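Local coordinates for beta-lactamase (Escherichia coli, PDB 6PQ9), which probably hydrolyses beta-lactam antibiotics, adding water across the amide of the beta-lactam ring to give a substituted beta-amino acid, at residues Q67-F72 / A250-G255; L93-S98 / V117-S122; N103-L108 / V129-N134; E123-T128 / D138-F143. The protein carries 1 engineered substitution. One frame throughout, in Å; residues are numbered along the deposited sequence. Where two conformers were deposited one is given.

Contacts 1 and 3 meet at the active site expected of a class A beta-lactamase and share a bound sulfate ion. Their centres are about 14 Å apart, and Lys-71 NZ probably hydrogen-bonds Ser-132 O at 2.8 Å. Contact 4 adjoins both: it uses helix 121-130, the helix that leads into contact 3, and Asp-133 N lies 3.0 Å from Ala-127 O, a probable hydrogen bond joining the two. Contact 2 is farther out, its centre about 24 Å from that of contact 1 and about 9 Å from that of contact 4. It rests on contact 4 through packing such as Leu-93 CD1 against Phe-143 CD1 at 3.7 Å.

Contact 1: Q67-F72 / A250-G255; sequences QGTYKF and ATNDIG. Engineered in segment 67-72: Gly-68 (natural residue Ser). With SO4 (sulfate ion), chain L.
Thr-69 turns its methyl to the strand, where CG2 lies 3.8 Å from Asn-252 CB and 4.0 Å from Ile-254 CG2. Its first torsion of 58° divides the labour: OG1 falls between backbone N and carbonyl carbon and bonds back to Met-66 O, leaving CG2 for the apolar side. Threonine thus serves both a turn and a hydrocarbon interface. Ile-254 takes a similar first torsion, 73°, and its extended chain carries CD1 to 4.1 Å from Thr-69 CB and 4.4 Å from Phe-72 CD2. Nearer the start of the strand segment, the bent Gln-67 chain sets CG 4.0 Å from Ala-250 CB. A small alanine suits this place, while the amide of Gln-67 leads on to Gln-178. Asn-252 presents CB to Thr-69 and spends ND2 on Pro-65 O. No hydrogen bond crosses between the segments, so they are joined by packing.

Residues 68-71 correspond to the S-x-x-K motif of class A beta-lactamases. Gly-68 is engineered in place of the natural serine, the nucleophile in this family. Its N donates to sulfate O3 at 2.9 Å, and Ser-239 N also binds the ion, consistent with the family's oxyanion hole. Lys-71, reaching in from the next turn, places NZ 2.6 Å from sulfate O2.

The contact brings the start of helix 70-85, at the heart of the helical part, against strand 248-258 of the five-stranded sheet. Helix 185-196 closes one end, with Leu-192 touching both Phe-72 and Ile-254.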
# COMPACT_ATOMS: atom_id res chain seq x y z
N GLN A 67 -2.73 6.37 3.76
CA GLN A 67 -1.55 6.30 4.63
C GLN A 67 -0.36 5.62 3.94
O GLN A 67 -0.04 5.97 2.80
CB GLN A 67 -1.91 5.61 5.95
CG GLN A 67 -2.65 6.55 6.91
CD GLN A 67 -1.74 7.65 7.45
OE1 GLN A 67 -0.51 7.54 7.39
NE2 GLN A 67 -2.34 8.71 7.97
N GLY A 68 0.28 4.65 4.59
CA GLY A 68 1.51 4.06 4.07
C GLY A 68 1.36 3.25 2.80
O GLY A 68 2.38 2.83 2.23
N THR A 69 0.13 2.99 2.33
CA THR A 69 0.02 2.24 1.09
C THR A 69 0.56 3.02 -0.09
O THR A 69 0.96 2.41 -1.09
CB THR A 69 -1.43 1.82 0.80
OG1 THR A 69 -2.27 2.97 0.74
CG2 THR A 69 -1.95 0.83 1.87
N TYR A 70 0.62 4.35 0.00
CA TYR A 70 1.14 5.09 -1.13
C TYR A 70 2.66 4.99 -1.24
O TYR A 70 3.22 5.47 -2.23
CB TYR A 70 0.63 6.55 -1.06
CG TYR A 70 1.37 7.56 -0.19
CD1 TYR A 70 2.12 7.18 0.93
CD2 TYR A 70 1.28 8.92 -0.49
CE1 TYR A 70 2.77 8.14 1.71
CE2 TYR A 70 1.92 9.87 0.26
CZ TYR A 70 2.67 9.49 1.36
OH TYR A 70 3.30 10.48 2.10
N LYS A 71 3.34 4.31 -0.30
CA LYS A 71 4.75 4.00 -0.49
C LYS A 71 4.96 3.03 -1.65
O LYS A 71 6.03 3.03 -2.27
CB LYS A 71 5.36 3.45 0.81
CG LYS A 71 5.68 4.54 1.84
CD LYS A 71 5.27 4.13 3.26
CE LYS A 71 5.39 5.33 4.24
NZ LYS A 71 5.26 4.95 5.69
N PHE A 72 3.96 2.20 -1.94
CA PHE A 72 3.99 1.38 -3.15
C PHE A 72 4.03 2.27 -4.39
O PHE A 72 4.88 2.09 -5.28
CB PHE A 72 2.76 0.46 -3.18
CG PHE A 72 2.55 -0.25 -4.48
CD1 PHE A 72 3.42 -1.25 -4.90
CD2 PHE A 72 1.47 0.08 -5.30
CE1 PHE A 72 3.21 -1.91 -6.12
CE2 PHE A 72 1.25 -0.58 -6.51
CZ PHE A 72 2.12 -1.58 -6.92
N ALA A 250 -7.54 5.29 9.23
CA ALA A 250 -7.18 4.34 8.17
C ALA A 250 -6.48 3.10 8.72
O ALA A 250 -5.49 3.21 9.44
CB ALA A 250 -6.28 5.00 7.13
N THR A 251 -6.99 1.92 8.35
CA THR A 251 -6.30 0.65 8.54
C THR A 251 -6.41 -0.11 7.21
O THR A 251 -7.48 -0.61 6.86
CB THR A 251 -6.91 -0.17 9.69
OG1 THR A 251 -7.06 0.66 10.85
CG2 THR A 251 -6.02 -1.37 10.05
N ASN A 252 -5.30 -0.18 6.47
CA ASN A 252 -5.33 -0.66 5.09
C ASN A 252 -4.33 -1.79 4.88
O ASN A 252 -3.36 -1.95 5.62
CB ASN A 252 -5.04 0.46 4.08
CG ASN A 252 -5.75 1.78 4.43
OD1 ASN A 252 -6.91 1.79 4.84
ND2 ASN A 252 -5.06 2.89 4.23
N ASP A 253 -4.59 -2.56 3.82
CA ASP A 253 -3.64 -3.55 3.31
C ASP A 253 -4.01 -3.81 1.85
O ASP A 253 -5.18 -4.03 1.55
CB ASP A 253 -3.70 -4.84 4.13
CG ASP A 253 -2.44 -5.70 4.00
OD1 ASP A 253 -1.44 -5.24 3.38
OD2 ASP A 253 -2.45 -6.85 4.52
N ILE A 254 -3.01 -3.75 0.96
CA ILE A 254 -3.21 -3.93 -0.48
C ILE A 254 -2.13 -4.87 -1.01
O ILE A 254 -1.00 -4.87 -0.52
CB ILE A 254 -3.16 -2.58 -1.24
CG1 ILE A 254 -1.73 -2.06 -1.31
CG2 ILE A 254 -4.02 -1.54 -0.55
CD1 ILE A 254 -1.53 -0.92 -2.26
N GLY A 255 -2.46 -5.68 -2.01
CA GLY A 255 -1.42 -6.51 -2.59
C GLY A 255 -1.95 -7.55 -3.57
O GLY A 255 -3.09 -7.49 -4.02
S SO4 L . 2.18 3.36 7.70
O1 SO4 L . 2.51 2.01 7.24
O2 SO4 L . 3.15 4.29 7.13
O3 SO4 L . 0.84 3.76 7.27
O4 SO4 L . 2.24 3.36 9.15

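Contact 2: L93-S98 / V117-S122; sequences LFVKKS and VDLSIS. With ACT (acetate ion), chain H.
Phe-94 and Asp-118 face each other as a non-hydrogen-bonded antiparallel pair, their side chains on the same side of a two-stranded sheet. With the ring anti to the backbone N (chi1 -179°), the phenylalanine can be followed outward along its partner strand. CB lies 3.8 Å from Asp-118 OD1. Past CG, the ring atom CD2 comes 3.7 Å from Asp-118 OD2, which sits at the ring edge and in its plane; ring and carboxylate planes are 64° apart. CE2, beyond it, is 3.9 Å from Val-117 N. The pairs on either side of this one carry the backbone bonds. Leu-93 N donates to Leu-119 O at 2.8 Å and receives the reciprocal bond, while Val-95 N reaches Val-117 O at 2.9 Å; the return bond from Val-117 N is long and weak. Leu-93, Val-95, Val-117 and Leu-119 share the other side of the sheet. Past the strand, Ile-121 extends this apolar surface, its CG1 3.7 Å from Leu-93 CD1. Ser-120, just before Ile-121, suits its N-cap place, since OG accepts from Glu-123 N and starts helix 121-130.

The small sheet is therefore two-sided in its chemistry: branched aliphatic residues turn inward, Leu-93 and Val-95 to helix 134-144 and Val-117 and Leu-119 to Tyr-112, and on the exposed side the slightly positive C-H edge of an aromatic ring probably tolerates, and mildly attracts, a carboxylate oxygen.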
# COMPACT_ATOMS: atom_id res chain seq x y z
N LEU A 93 22.88 7.87 -2.26
CA LEU A 93 22.41 9.23 -2.01
C LEU A 93 22.85 9.67 -0.63
O LEU A 93 22.72 8.91 0.34
CB LEU A 93 20.88 9.31 -2.12
CG LEU A 93 20.32 8.88 -3.47
CD1 LEU A 93 18.83 9.04 -3.51
CD2 LEU A 93 20.99 9.70 -4.56
N PHE A 94 23.39 10.88 -0.54
CA PHE A 94 23.75 11.43 0.76
C PHE A 94 22.50 11.95 1.46
O PHE A 94 21.77 12.77 0.90
CB PHE A 94 24.79 12.55 0.60
CG PHE A 94 25.22 13.16 1.91
CD1 PHE A 94 24.52 14.22 2.47
CD2 PHE A 94 26.34 12.67 2.58
CE1 PHE A 94 24.92 14.78 3.67
CE2 PHE A 94 26.75 13.23 3.77
CZ PHE A 94 26.03 14.29 4.32
N VAL A 95 22.28 11.50 2.68
CA VAL A 95 21.10 11.83 3.47
C VAL A 95 21.53 12.74 4.62
O VAL A 95 22.37 12.35 5.44
CB VAL A 95 20.41 10.56 3.99
CG1 VAL A 95 19.25 10.92 4.91
CG2 VAL A 95 19.96 9.71 2.81
N LYS A 96 20.98 13.94 4.67
CA LYS A 96 21.34 14.86 5.74
C LYS A 96 20.70 14.43 7.06
O LYS A 96 19.60 13.85 7.08
CB LYS A 96 20.92 16.29 5.38
CG LYS A 96 21.44 16.74 4.02
CD LYS A 96 21.29 18.23 3.82
CE LYS A 96 19.89 18.58 3.34
NZ LYS A 96 19.76 20.03 3.04
N LYS A 97 21.41 14.69 8.16
CA LYS A 97 20.85 14.48 9.49
C LYS A 97 19.48 15.13 9.62
O LYS A 97 18.56 14.54 10.19
CB LYS A 97 21.79 15.03 10.56
CG LYS A 97 21.43 14.60 11.99
CD LYS A 97 22.38 15.24 12.99
CE LYS A 97 21.67 15.56 14.31
NZ LYS A 97 21.74 14.42 15.28
N SER A 98 19.32 16.35 9.07
CA SER A 98 18.04 17.06 9.18
C SER A 98 16.88 16.34 8.50
O SER A 98 15.72 16.73 8.71
CB SER A 98 18.18 18.48 8.60
OG SER A 98 18.41 18.47 7.20
N VAL A 117 25.03 10.41 5.89
CA VAL A 117 25.51 9.11 5.46
C VAL A 117 25.10 8.88 4.01
O VAL A 117 24.07 9.38 3.55
CB VAL A 117 24.96 8.00 6.40
CG1 VAL A 117 23.43 8.07 6.49
CG2 VAL A 117 25.45 6.60 5.98
N ASP A 118 25.93 8.13 3.27
CA ASP A 118 25.60 7.75 1.90
C ASP A 118 24.91 6.40 1.88
O ASP A 118 25.52 5.37 2.19
CB ASP A 118 26.86 7.71 1.03
CG ASP A 118 27.14 9.03 0.41
OD1 ASP A 118 26.49 9.37 -0.60
OD2 ASP A 118 27.99 9.75 0.98
N LEU A 119 23.63 6.39 1.51
CA LEU A 119 22.82 5.18 1.49
C LEU A 119 22.40 4.87 0.06
O LEU A 119 22.02 5.76 -0.70
CB LEU A 119 21.58 5.30 2.37
CG LEU A 119 21.82 5.66 3.83
CD1 LEU A 119 20.50 5.89 4.55
CD2 LEU A 119 22.61 4.55 4.49
N SER A 120 22.49 3.59 -0.29
CA SER A 120 22.05 3.19 -1.62
C SER A 120 20.54 3.32 -1.72
O SER A 120 19.80 3.17 -0.74
CB SER A 120 22.49 1.76 -1.91
OG SER A 120 21.66 0.83 -1.24
N ILE A 121 20.07 3.63 -2.93
CA ILE A 121 18.63 3.70 -3.15
C ILE A 121 17.97 2.37 -2.79
O ILE A 121 16.88 2.33 -2.21
CB ILE A 121 18.36 4.13 -4.60
CG1 ILE A 121 18.92 5.56 -4.79
CG2 ILE A 121 16.87 4.06 -4.92
CD1 ILE A 121 19.02 6.03 -6.23
N SER A 122 18.66 1.27 -3.09
CA SER A 122 18.23 -0.06 -2.67
C SER A 122 17.90 -0.11 -1.18
O SER A 122 16.81 -0.56 -0.79
CB SER A 122 19.33 -1.06 -3.02
OG SER A 122 18.87 -2.39 -2.91
C ACT H . 21.73 19.53 7.83
O ACT H . 21.60 18.51 8.55
OXT ACT H . 20.86 20.12 7.13
CH3 ACT H . 23.13 20.13 7.82

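Contact 3: N103-L108 / V129-N134; sequences NTWSPL and VSRSDN. With SO4 (sulfate ion), chain L.
Trp-105 has the most surface buried here, and its indole N-H is aimed at a backbone carbonyl: NE1 donates to Arg-131 O at 2.6 Å, the oxygen lying only 5° out of the ring plane. CD1 of the same edge is 3.4 Å from Ser-132 O. Pro-107 CD covers one face of the indole, while Pro-107 CG lies over a face of the Arg-131 guanidinium. A bend at chi3 helps the arginine fold along the proline, and NH2 comes 3.9 Å from Trp-105 CZ2 with the two planes 78° apart.

Residues 132-134 form the SDN motif of class A beta-lactamases. Ser-132 takes a positive phi after helix 121-130, and its OG binds sulfate O1 at 2.6 Å. Asp-133 is buried, and both its oxygens are gripped: OD1 receives Ser-106 OG at 2.9 Å on its syn side and also caps helix 134-144 through Gly-136 N, while OD2 takes Leu-108 N at 2.7 Å. An aspartate, with two acceptor oxygens, can thus serve the first turns of two helices. Asn-134 N, next in the chain, donates almost straight to Trp-105 O at 2.8 Å.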
# COMPACT_ATOMS: atom_id res chain seq x y z
N ASN A 103 10.59 11.25 16.25
CA ASN A 103 9.16 11.05 16.52
C ASN A 103 8.41 10.63 15.27
O ASN A 103 7.30 11.09 15.00
CB ASN A 103 8.51 12.31 17.11
CG ASN A 103 9.41 13.06 18.06
OD1 ASN A 103 10.01 12.47 18.96
ND2 ASN A 103 9.50 14.38 17.86
N THR A 104 9.01 9.74 14.49
CA THR A 104 8.34 9.20 13.33
C THR A 104 8.90 7.81 13.10
O THR A 104 10.02 7.52 13.51
CB THR A 104 8.49 10.13 12.10
OG1 THR A 104 7.48 9.82 11.12
CG2 THR A 104 9.88 10.01 11.48
N TRP A 105 8.10 6.94 12.51
CA TRP A 105 8.53 5.56 12.34
C TRP A 105 9.66 5.51 11.31
O TRP A 105 9.45 5.87 10.14
CB TRP A 105 7.36 4.67 11.93
CG TRP A 105 7.85 3.32 11.57
CD1 TRP A 105 7.95 2.79 10.32
CD2 TRP A 105 8.36 2.33 12.47
NE1 TRP A 105 8.47 1.53 10.38
CE2 TRP A 105 8.74 1.22 11.69
CE3 TRP A 105 8.53 2.28 13.86
CZ2 TRP A 105 9.28 0.06 12.26
CZ3 TRP A 105 9.07 1.13 14.42
CH2 TRP A 105 9.44 0.03 13.62
N SER A 106 10.85 5.11 11.74
CA SER A 106 11.98 5.18 10.84
C SER A 106 13.13 4.28 11.28
O SER A 106 14.02 4.73 12.01
CB SER A 106 12.47 6.63 10.73
OG SER A 106 13.55 6.73 9.82
N PRO A 107 13.14 3.02 10.85
CA PRO A 107 14.35 2.20 11.07
C PRO A 107 15.62 2.83 10.52
O PRO A 107 16.71 2.57 11.04
CB PRO A 107 14.01 0.90 10.33
CG PRO A 107 12.50 0.83 10.38
CD PRO A 107 11.99 2.24 10.38
N LEU A 108 15.50 3.66 9.48
CA LEU A 108 16.66 4.33 8.93
C LEU A 108 17.29 5.25 9.96
O LEU A 108 18.51 5.23 10.18
CB LEU A 108 16.26 5.12 7.68
CG LEU A 108 16.68 4.67 6.28
CD1 LEU A 108 17.24 3.28 6.27
CD2 LEU A 108 15.53 4.82 5.27
N VAL A 129 9.52 0.34 1.71
CA VAL A 129 8.46 -0.58 1.29
C VAL A 129 8.26 -1.71 2.29
O VAL A 129 7.14 -1.98 2.71
CB VAL A 129 8.74 -1.13 -0.12
CG1 VAL A 129 7.63 -2.10 -0.50
CG2 VAL A 129 8.87 0.01 -1.12
N SER A 130 9.33 -2.41 2.67
CA SER A 130 9.16 -3.56 3.55
C SER A 130 8.90 -3.16 4.99
O SER A 130 8.19 -3.88 5.71
CB SER A 130 10.39 -4.46 3.52
OG SER A 130 10.48 -5.09 2.26
N ARG A 131 9.47 -2.04 5.44
CA ARG A 131 9.36 -1.63 6.83
C ARG A 131 8.63 -0.31 7.00
O ARG A 131 8.52 0.19 8.13
CB ARG A 131 10.76 -1.55 7.48
CG ARG A 131 11.53 -2.85 7.47
CD ARG A 131 12.54 -2.93 8.60
NE ARG A 131 11.87 -3.02 9.90
CZ ARG A 131 12.47 -2.86 11.09
NH1 ARG A 131 13.78 -2.61 11.17
NH2 ARG A 131 11.74 -2.97 12.20
N SER A 132 8.17 0.30 5.90
CA SER A 132 7.27 1.45 5.94
C SER A 132 7.94 2.69 6.55
O SER A 132 7.26 3.55 7.12
CB SER A 132 5.98 1.10 6.69
OG SER A 132 4.94 1.98 6.28
N ASP A 133 9.26 2.80 6.39
CA ASP A 133 10.01 3.95 6.89
C ASP A 133 9.43 5.28 6.41
O ASP A 133 9.26 5.52 5.21
CB ASP A 133 11.47 3.82 6.42
CG ASP A 133 12.43 4.63 7.25
OD1 ASP A 133 12.28 5.88 7.33
OD2 ASP A 133 13.33 4.02 7.85
N ASN A 134 9.17 6.19 7.36
CA ASN A 134 8.63 7.50 6.97
C ASN A 134 9.70 8.46 6.47
O ASN A 134 9.41 9.30 5.61
CB ASN A 134 7.89 8.14 8.14
CG ASN A 134 6.58 7.46 8.41
OD1 ASN A 134 5.97 6.91 7.50
ND2 ASN A 134 6.16 7.46 9.66
S SO4 L . 2.18 3.36 7.70
O1 SO4 L . 2.51 2.01 7.24
O2 SO4 L . 3.15 4.29 7.13
O3 SO4 L . 0.84 3.76 7.27
O4 SO4 L . 2.24 3.36 9.15

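Contact 4: E123-T128 / D138-F143; sequences EILKAT and DILFRF
Leu-140 carries most of the apolar contact, reaching from helix 134-144 into a depression formed by Ile-124, Leu-125 and Thr-128. Its two methyls share the work. The extended second torsion, chi2 173°, sends CD1 farthest, to 3.7 Å from Leu-125 CD2, and the two leucine side chains lie nearly perpendicular. CD2 turns to Ile-124 CG2 at 3.9 Å, which also lies 3.8 Å from Leu-140 CG. The side chains of Ile-124 and Leu-140 run antiparallel alongside one another, so that the methyl of one lies against the branch point of the other. That same CG2 also meets Ile-139 CG2 at 4.2 Å, methyl to methyl. Beta-branched isoleucine suits both places: each puts CG2, one bond from CB, on the side facing the other helix.

The two helices, 121-130 and 134-144, are consecutive, joined by the turn that carries the SDN motif, in the helical part of the class A beta-lactamase fold. The axes of segments 123-128 and 138-143 pass 10.4 Å apart, with a signed crossing angle of -128°. Helix 70-85 packs beside them, Leu-79 on Leu-125 and Leu-74 on Phe-141.

Polar chemistry enters through Thr-128, whose OG1 lies 3.7 Å from Leu-140 CD1. This buried hydroxyl donates to Ile-124 O at 2.7 Å, one turn back along its own helix, which probably eases its place beside a leucine methyl. The same carbonyl accepts Thr-128 N at 3.0 Å, and the two donors approach from opposite faces of its plane.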
# COMPACT_ATOMS: atom_id res chain seq x y z
N GLU A 123 18.82 0.35 -0.33
CA GLU A 123 18.58 0.26 1.11
C GLU A 123 17.45 1.19 1.55
O GLU A 123 16.65 0.83 2.44
CB GLU A 123 19.86 0.55 1.90
CG GLU A 123 19.65 0.39 3.41
CD GLU A 123 20.84 0.83 4.25
OE1 GLU A 123 21.96 0.95 3.71
OE2 GLU A 123 20.66 1.05 5.47
N ILE A 124 17.35 2.38 0.96
CA ILE A 124 16.25 3.29 1.31
C ILE A 124 14.91 2.72 0.85
O ILE A 124 13.90 2.85 1.54
CB ILE A 124 16.50 4.69 0.70
CG1 ILE A 124 17.87 5.23 1.14
CG2 ILE A 124 15.38 5.64 1.10
CD1 ILE A 124 18.43 6.29 0.22
N LEU A 125 14.89 2.10 -0.34
CA LEU A 125 13.66 1.50 -0.85
C LEU A 125 13.21 0.32 0.01
O LEU A 125 12.02 0.14 0.26
CB LEU A 125 13.87 1.03 -2.28
CG LEU A 125 13.47 1.98 -3.40
CD1 LEU A 125 13.89 1.35 -4.71
CD2 LEU A 125 11.97 2.23 -3.35
N LYS A 126 14.16 -0.52 0.41
CA LYS A 126 13.83 -1.65 1.27
C LYS A 126 13.19 -1.18 2.57
O LYS A 126 12.12 -1.66 2.97
CB LYS A 126 15.10 -2.48 1.51
CG LYS A 126 14.98 -3.54 2.58
CD LYS A 126 14.15 -4.73 2.11
CE LYS A 126 14.26 -5.89 3.08
NZ LYS A 126 13.10 -6.83 2.97
N ALA A 127 13.81 -0.19 3.23
CA ALA A 127 13.24 0.36 4.46
C ALA A 127 11.84 0.93 4.23
O ALA A 127 10.94 0.75 5.06
CB ALA A 127 14.14 1.46 5.02
N THR A 128 11.65 1.64 3.11
CA THR A 128 10.38 2.32 2.87
C THR A 128 9.26 1.34 2.56
O THR A 128 8.15 1.47 3.08
CB THR A 128 10.56 3.32 1.73
OG1 THR A 128 11.64 4.21 2.05
CG2 THR A 128 9.27 4.10 1.48
N ASP A 138 10.09 10.12 2.59
CA ASP A 138 10.27 11.52 2.21
C ASP A 138 11.59 11.73 1.47
O ASP A 138 11.65 12.56 0.56
CB ASP A 138 10.20 12.40 3.44
CG ASP A 138 8.79 12.50 3.99
OD1 ASP A 138 7.86 11.91 3.37
OD2 ASP A 138 8.59 13.15 5.03
N ILE A 139 12.64 10.99 1.84
CA ILE A 139 13.87 11.00 1.05
C ILE A 139 13.58 10.65 -0.41
O ILE A 139 14.04 11.33 -1.33
CB ILE A 139 14.89 10.03 1.67
CG1 ILE A 139 15.42 10.57 3.00
CG2 ILE A 139 16.04 9.74 0.70
CD1 ILE A 139 15.98 9.50 3.90
N LEU A 140 12.78 9.60 -0.64
CA LEU A 140 12.50 9.19 -2.01
C LEU A 140 11.58 10.17 -2.72
O LEU A 140 11.69 10.33 -3.94
CB LEU A 140 11.92 7.77 -2.03
CG LEU A 140 12.89 6.68 -1.56
CD1 LEU A 140 12.18 5.35 -1.46
CD2 LEU A 140 14.11 6.59 -2.47
N PHE A 141 10.65 10.81 -2.00
CA PHE A 141 9.82 11.84 -2.64
C PHE A 141 10.69 12.95 -3.19
O PHE A 141 10.50 13.40 -4.32
CB PHE A 141 8.81 12.43 -1.65
CG PHE A 141 7.43 11.80 -1.72
CD1 PHE A 141 6.75 11.69 -2.93
CD2 PHE A 141 6.82 11.33 -0.57
CE1 PHE A 141 5.48 11.10 -2.99
CE2 PHE A 141 5.56 10.75 -0.62
CZ PHE A 141 4.89 10.64 -1.83
N ARG A 142 11.66 13.40 -2.38
CA ARG A 142 12.63 14.39 -2.83
C ARG A 142 13.37 13.90 -4.06
O ARG A 142 13.61 14.67 -5.00
CB ARG A 142 13.62 14.71 -1.70
CG ARG A 142 13.10 15.72 -0.70
CD ARG A 142 13.72 15.56 0.67
NE ARG A 142 14.96 16.33 0.81
CZ ARG A 142 15.06 17.51 1.43
NH1 ARG A 142 16.24 18.13 1.52
NH2 ARG A 142 13.98 18.07 1.98
N PHE A 143 13.73 12.60 -4.08
CA PHE A 143 14.50 12.05 -5.20
C PHE A 143 13.73 12.12 -6.51
O PHE A 143 14.31 12.40 -7.56
CB PHE A 143 14.93 10.62 -4.89
CG PHE A 143 15.74 9.98 -5.99
CD1 PHE A 143 16.99 10.50 -6.34
CD2 PHE A 143 15.27 8.87 -6.67
CE1 PHE A 143 17.75 9.91 -7.36
CE2 PHE A 143 16.03 8.27 -7.69
CZ PHE A 143 17.28 8.81 -8.04